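Local coordinates for nucleotidyl transferase AbiEii/AbiGii toxin family protein (Mycobacterium tuberculosis, PDB 6Y56) that is a nucleotidyltransferase toxin, MenT4, of a toxin-antitoxin system and may inhibit growth by modifying tRNA acceptor stems, as a toxin of this kind does, at residues A[161-166]-A[187-192]; A[171-176]-A[180-185]. One frame throughout, in Å; residues are numbered along the deposited sequence.

Contact 1 of 2, residues A[161-166]-A[187-192]; sequences VAEAEA and NHFASR
Glu163 reaches Arg192 because its side chain leaves the helix with CG anti to the backbone N (chi1 -172°) and runs on extended, while the chain of Arg192 bends at chi3 and turns its guanidinium edge to the carboxylate. The contact ties the first turn of helix 163-174 to Phe189 of helix 180-189 and the type I turn after it, the helices forming an antiparallel hairpin. The salt bridge is bidentate and side-on: Arg192 NE bonds Glu163 OE2 at 2.8 Å and Arg192 NH2 bonds Glu163 OE1 at 2.9 Å, both almost straight. Both oxygens lie in the guanidinium plane, but the nitrogens stand 30-35° out of the carboxylate plane on its syn side. Two long side chains suit the 10.0 Å span from Glu163 CA to Arg192 CA. That turn, Phe189 to Arg192, carries the arginine round, and Ser191 OG joins Ser191 N in bonding His188 O. Phe189, whose ring also rests on Leu54 of helix 50-59, fills the space between the arms. The small side chain of Ala166 lets the ring come close, with Ala166 CB 3.8 Å from Phe189 CZ. At the ring edge, near its plane, Glu163 CG lies 3.7 Å from Phe189 CE1.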
loop_
_atom_site.group_PDB
_atom_site.type_symbol
_atom_site.label_atom_id
_atom_site.label_comp_id
_atom_site.label_asym_id
_atom_site.label_seq_id
_atom_site.Cartn_x
_atom_site.Cartn_y
_atom_site.Cartn_z
ATOM N N VAL A 161 -3.053 6.728 5.087
ATOM C CA VAL A 161 -4.259 5.974 5.408
ATOM C C VAL A 161 -4.233 5.520 6.865
ATOM O O VAL A 161 -3.203 5.086 7.392
ATOM C CB VAL A 161 -4.373 4.790 4.424
ATOM C CG1 VAL A 161 -3.178 3.828 4.554
ATOM C CG2 VAL A 161 -5.686 4.032 4.604
ATOM N N ALA A 162 -5.390 5.613 7.517
ATOM C CA ALA A 162 -5.493 5.124 8.882
ATOM C C ALA A 162 -5.162 3.644 8.919
ATOM O O ALA A 162 -5.456 2.895 7.978
ATOM C CB ALA A 162 -6.911 5.334 9.406
ATOM N N GLU A 163 -4.549 3.213 10.023
ATOM C CA GLU A 163 -4.060 1.845 10.104
ATOM C C GLU A 163 -5.186 0.817 9.986
ATOM O O GLU A 163 -5.008 -0.219 9.342
ATOM C CB GLU A 163 -3.249 1.640 11.381
ATOM C CG GLU A 163 -2.572 0.298 11.391
ATOM C CD GLU A 163 -1.543 0.149 12.485
ATOM O OE1 GLU A 163 -1.038 1.179 12.984
ATOM O OE2 GLU A 163 -1.228 -1.013 12.820
ATOM N N ALA A 164 -6.344 1.076 10.598
ATOM C CA ALA A 164 -7.462 0.139 10.480
ATOM C C ALA A 164 -7.918 0.019 9.034
ATOM O O ALA A 164 -8.300 -1.068 8.579
ATOM C CB ALA A 164 -8.632 0.603 11.342
ATOM N N GLU A 165 -7.907 1.137 8.299
ATOM C CA GLU A 165 -8.313 1.115 6.902
ATOM C C GLU A 165 -7.264 0.431 6.028
ATOM O O GLU A 165 -7.612 -0.276 5.081
ATOM C CB GLU A 165 -8.623 2.532 6.421
ATOM C CG GLU A 165 -9.200 2.579 5.022
ATOM C CD GLU A 165 -10.003 3.828 4.755
ATOM O OE1 GLU A 165 -9.861 4.821 5.506
ATOM O OE2 GLU A 165 -10.782 3.824 3.784
ATOM N N ALA A 166 -5.978 0.637 6.319
ATOM C CA ALA A 166 -4.942 -0.062 5.565
ATOM C C ALA A 166 -5.079 -1.571 5.723
ATOM O O ALA A 166 -4.945 -2.327 4.749
ATOM C CB ALA A 166 -3.559 0.391 6.040
ATOM N N ASN A 187 0.967 -10.115 8.074
ATOM C CA ASN A 187 1.722 -10.674 9.188
ATOM C C ASN A 187 2.207 -9.583 10.135
ATOM O O ASN A 187 2.254 -9.800 11.352
ATOM C CB ASN A 187 2.883 -11.518 8.660
ATOM C CG ASN A 187 3.655 -12.207 9.766
ATOM O OD1 ASN A 187 3.159 -13.146 10.381
ATOM N ND2 ASN A 187 4.872 -11.746 10.019
ATOM N N HIS A 188 2.563 -8.402 9.606
ATOM C CA HIS A 188 2.894 -7.276 10.475
ATOM C C HIS A 188 1.663 -6.742 11.185
ATOM O O HIS A 188 1.720 -6.463 12.385
ATOM C CB HIS A 188 3.580 -6.167 9.681
ATOM C CG HIS A 188 5.060 -6.321 9.603
ATOM N ND1 HIS A 188 5.894 -6.064 10.670
ATOM C CD2 HIS A 188 5.857 -6.715 8.584
ATOM C CE1 HIS A 188 7.145 -6.295 10.308
ATOM N NE2 HIS A 188 7.149 -6.688 9.046
ATOM N N PHE A 189 0.540 -6.579 10.474
ATOM C CA PHE A 189 -0.662 -6.102 11.153
ATOM C C PHE A 189 -1.031 -7.043 12.289
ATOM O O PHE A 189 -1.481 -6.601 13.353
ATOM C CB PHE A 189 -1.840 -5.967 10.183
ATOM C CG PHE A 189 -1.777 -4.765 9.289
ATOM C CD1 PHE A 189 -1.849 -3.482 9.797
ATOM C CD2 PHE A 189 -1.650 -4.927 7.926
ATOM C CE1 PHE A 189 -1.783 -2.383 8.953
ATOM C CE2 PHE A 189 -1.597 -3.837 7.077
ATOM C CZ PHE A 189 -1.658 -2.564 7.589
ATOM N N ALA A 190 -0.800 -8.342 12.095
ATOM C CA ALA A 190 -1.131 -9.332 13.111
ATOM C C ALA A 190 -0.282 -9.198 14.365
ATOM O O ALA A 190 -0.660 -9.743 15.409
ATOM C CB ALA A 190 -0.983 -10.736 12.530
ATOM N N SER A 191 0.852 -8.510 14.284
ATOM C CA SER A 191 1.715 -8.276 15.436
ATOM C C SER A 191 1.433 -6.950 16.126
ATOM O O SER A 191 2.079 -6.643 17.132
ATOM C CB SER A 191 3.188 -8.323 15.015
ATOM O OG SER A 191 3.538 -7.131 14.340
ATOM N N ARG A 192 0.497 -6.161 15.615
ATOM C CA ARG A 192 0.189 -4.838 16.133
ATOM C C ARG A 192 -1.221 -4.827 16.707
ATOM O O ARG A 192 -1.988 -5.780 16.549
ATOM C CB ARG A 192 0.338 -3.790 15.021
ATOM C CG ARG A 192 1.778 -3.683 14.505
ATOM C CD ARG A 192 1.886 -2.934 13.177
ATOM N NE ARG A 192 1.444 -1.551 13.290
ATOM C CZ ARG A 192 2.224 -0.544 13.664
ATOM N NH1 ARG A 192 3.500 -0.760 13.956
ATOM N NH2 ARG A 192 1.721 0.678 13.745
#

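Contact 2 of 2, residues A[171-176]-A[180-185]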
loop_
_atom_site.group_PDB
_atom_site.type_symbol
_atom_site.label_atom_id
_atom_site.label_comp_id
_atom_site.label_asym_id
_atom_site.label_seq_id
_atom_site.Cartn_x
_atom_site.Cartn_y
_atom_site.Cartn_z
ATOM N N LEU A 171 -6.918 -6.870 3.518
ATOM C CA LEU A 171 -7.800 -8.026 3.594
ATOM C C LEU A 171 -8.747 -8.092 2.407
ATOM O O LEU A 171 -9.135 -9.187 1.971
ATOM C CB LEU A 171 -8.599 -7.954 4.891
ATOM C CG LEU A 171 -7.815 -8.156 6.184
ATOM C CD1 LEU A 171 -8.635 -7.723 7.399
ATOM C CD2 LEU A 171 -7.367 -9.614 6.286
ATOM N N ALA A 172 -9.163 -6.932 1.900
ATOM C CA ALA A 172 -10.055 -6.908 0.748
ATOM C C ALA A 172 -9.370 -7.454 -0.495
ATOM O O ALA A 172 -9.991 -8.163 -1.290
ATOM C CB ALA A 172 -10.568 -5.486 0.514
ATOM N N ARG A 173 -8.101 -7.141 -0.688
ATOM C CA ARG A 173 -7.405 -7.734 -1.826
ATOM C C ARG A 173 -7.082 -9.202 -1.580
ATOM O O ARG A 173 -7.215 -10.029 -2.492
ATOM C CB ARG A 173 -6.137 -6.962 -2.140
ATOM C CG ARG A 173 -5.390 -7.585 -3.315
ATOM C CD ARG A 173 -4.548 -6.562 -4.039
ATOM N NE ARG A 173 -3.372 -6.214 -3.256
ATOM C CZ ARG A 173 -2.589 -5.176 -3.519
ATOM N NH1 ARG A 173 -2.874 -4.375 -4.538
ATOM N NH2 ARG A 173 -1.530 -4.936 -2.759
ATOM N N TYR A 174 -6.657 -9.537 -0.357
ATOM C CA TYR A 174 -6.351 -10.921 -0.003
ATOM C C TYR A 174 -7.535 -11.829 -0.274
ATOM O O TYR A 174 -7.357 -12.990 -0.665
ATOM C CB TYR A 174 -5.984 -10.945 1.480
ATOM C CG TYR A 174 -5.272 -12.167 2.003
ATOM C CD1 TYR A 174 -3.933 -12.401 1.722
ATOM C CD2 TYR A 174 -5.925 -13.046 2.850
ATOM C CE1 TYR A 174 -3.280 -13.513 2.246
ATOM C CE2 TYR A 174 -5.288 -14.147 3.376
ATOM C CZ TYR A 174 -3.975 -14.374 3.070
ATOM O OH TYR A 174 -3.357 -15.486 3.606
ATOM N N ARG A 175 -8.747 -11.313 -0.086
ATOM C CA ARG A 175 -9.957 -12.078 -0.321
ATOM C C ARG A 175 -10.110 -12.458 -1.790
ATOM O O ARG A 175 -10.773 -13.458 -2.108
ATOM C CB ARG A 175 -11.118 -11.215 0.157
ATOM C CG ARG A 175 -12.453 -11.763 -0.089
ATOM C CD ARG A 175 -13.046 -11.288 -1.398
ATOM N NE ARG A 175 -14.125 -12.197 -1.657
ATOM C CZ ARG A 175 -15.037 -12.060 -2.600
ATOM N NH1 ARG A 175 -15.985 -12.975 -2.699
ATOM N NH2 ARG A 175 -15.020 -11.013 -3.420
ATOM N N ARG A 176 -9.548 -11.656 -2.688
ATOM C CA ARG A 176 -9.694 -11.863 -4.125
ATOM C C ARG A 176 -8.527 -12.622 -4.732
ATOM O O ARG A 176 -8.738 -13.494 -5.586
ATOM C CB ARG A 176 -9.848 -10.519 -4.843
ATOM C CG ARG A 176 -9.751 -10.636 -6.365
ATOM C CD ARG A 176 -10.010 -9.317 -7.061
ATOM N NE ARG A 176 -8.931 -8.365 -6.809
ATOM C CZ ARG A 176 -7.796 -8.313 -7.500
ATOM N NH1 ARG A 176 -7.574 -9.155 -8.509
ATOM N NH2 ARG A 176 -6.878 -7.406 -7.180
ATOM N N ALA A 180 2.014 -12.718 -2.001
ATOM C CA ALA A 180 2.957 -12.842 -0.892
ATOM C C ALA A 180 3.245 -11.503 -0.223
ATOM O O ALA A 180 3.461 -11.461 0.991
ATOM C CB ALA A 180 4.264 -13.487 -1.361
ATOM N N ARG A 181 3.273 -10.404 -0.990
ATOM C CA ARG A 181 3.537 -9.110 -0.371
ATOM C C ARG A 181 2.402 -8.718 0.563
ATOM O O ARG A 181 2.639 -8.143 1.635
ATOM C CB ARG A 181 3.756 -8.032 -1.438
ATOM C CG ARG A 181 4.956 -8.281 -2.354
ATOM C CD ARG A 181 4.987 -7.272 -3.499
ATOM N NE ARG A 181 6.067 -7.534 -4.451
ATOM C CZ ARG A 181 6.587 -6.616 -5.260
ATOM N NH1 ARG A 181 6.130 -5.373 -5.234
ATOM N NH2 ARG A 181 7.566 -6.946 -6.096
ATOM N N ASP A 182 1.167 -9.066 0.198
ATOM C CA ASP A 182 0.044 -8.788 1.085
ATOM C C ASP A 182 0.098 -9.682 2.318
ATOM O O ASP A 182 -0.205 -9.234 3.427
ATOM C CB ASP A 182 -1.281 -9.021 0.370
ATOM C CG ASP A 182 -1.624 -7.937 -0.637
ATOM O OD1 ASP A 182 -0.972 -6.875 -0.651
ATOM O OD2 ASP A 182 -2.548 -8.179 -1.442
ATOM N N LEU A 183 0.468 -10.956 2.138
ATOM C CA LEU A 183 0.632 -11.847 3.284
ATOM C C LEU A 183 1.676 -11.305 4.254
ATOM O O LEU A 183 1.470 -11.310 5.474
ATOM C CB LEU A 183 1.037 -13.234 2.787
ATOM C CG LEU A 183 1.381 -14.282 3.853
ATOM C CD1 LEU A 183 0.163 -14.585 4.721
ATOM C CD2 LEU A 183 1.900 -15.542 3.186
ATOM N N TYR A 184 2.814 -10.844 3.730
ATOM C CA TYR A 184 3.838 -10.252 4.583
ATOM C C TYR A 184 3.277 -9.078 5.384
ATOM O O TYR A 184 3.520 -8.949 6.591
ATOM C CB TYR A 184 5.035 -9.801 3.732
ATOM C CG TYR A 184 6.104 -9.148 4.562
ATOM C CD1 TYR A 184 6.047 -7.789 4.876
ATOM C CD2 TYR A 184 7.153 -9.898 5.080
ATOM C CE1 TYR A 184 7.008 -7.195 5.658
ATOM C CE2 TYR A 184 8.127 -9.308 5.870
ATOM C CZ TYR A 184 8.040 -7.962 6.162
ATOM O OH TYR A 184 9.007 -7.379 6.959
ATOM N N ASP A 185 2.560 -8.174 4.711
ATOM C CA ASP A 185 2.045 -6.990 5.394
ATOM C C ASP A 185 1.009 -7.369 6.444
ATOM O O ASP A 185 1.003 -6.808 7.542
ATOM C CB ASP A 185 1.469 -6.001 4.378
ATOM C CG ASP A 185 2.525 -5.417 3.441
ATOM O OD1 ASP A 185 3.744 -5.495 3.729
ATOM O OD2 ASP A 185 2.109 -4.880 2.392
#
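Arg173 and Asp182 join the two arms of an antiparallel helical hairpin through a bidentate, side-on salt bridge. Arg173 NE bonds Asp182 OD2 at 2.8 Å. Arg173 NH2 bonds Asp182 OD1 at 2.9 Å, and both bonds are nearly straight. Each oxygen offers its syn lone pair, and the guanidinium and carboxylate planes are only 11° apart, so the paired bonds hold the two groups edge to edge and nearly coplanar. The arginine can do this because its chain bends at chi3 (74°), which swings the NE edge round to an aspartate whose CB bond points toward the other helix and whose short chain crosses that of the arginine at about a right angle. Asp182 OD2 also lies 3.5 Å from Arg173 CG, so the carboxylate meets the aliphatic part of the arginine as well. Lys170 forms a second salt bridge to Asp182 OD1 and bonds Asp185 OD2 too, and so links the two aspartates.

Beside the ion pair the contact becomes largely apolar. Tyr174, with CG anti to the backbone N, brings its OH to 3.8 Å from Leu183 CD1, the two side chains crossing at a slant, while Tyr174 CE1 approaches Leu183 CB more loosely at 4.4 Å. An aromatic side chain suits this place by spanning the gap between the helices, and a branched leucine by meeting both the tyrosine and residues beyond it. The ring of Tyr174 also makes a cation-pi contact with Arg230. Leu183 packs on Met249, Trp252 and Val256 of helix 249-259, whereas Leu171 and Ala172 rest on helix 196-212, so the hairpin is bordered by both helices.

Contacts 1 and 2 fasten the same pair of helices, 163-174 and 180-189, at two levels whose centres lie 12 Å apart. Contact 2 closes the hairpin next to its short turn, with three residues between its segments; contact 1 spans the open ends, with twenty between, and encloses contact 2 along the chain. Each pairs a bidentate arginine-carboxylate bridge with an aromatic ring set between the helices, but the polarity is exchanged: helix 163-174 supplies the acid in contact 1 and the arginine in contact 2. Contact 2 is buried and contact 1 partly so. Lys170, Asp182 and Asp185 are consistent with sequence motifs of AbiEii nucleotidyltransferases, so the hairpin probably borders the active site.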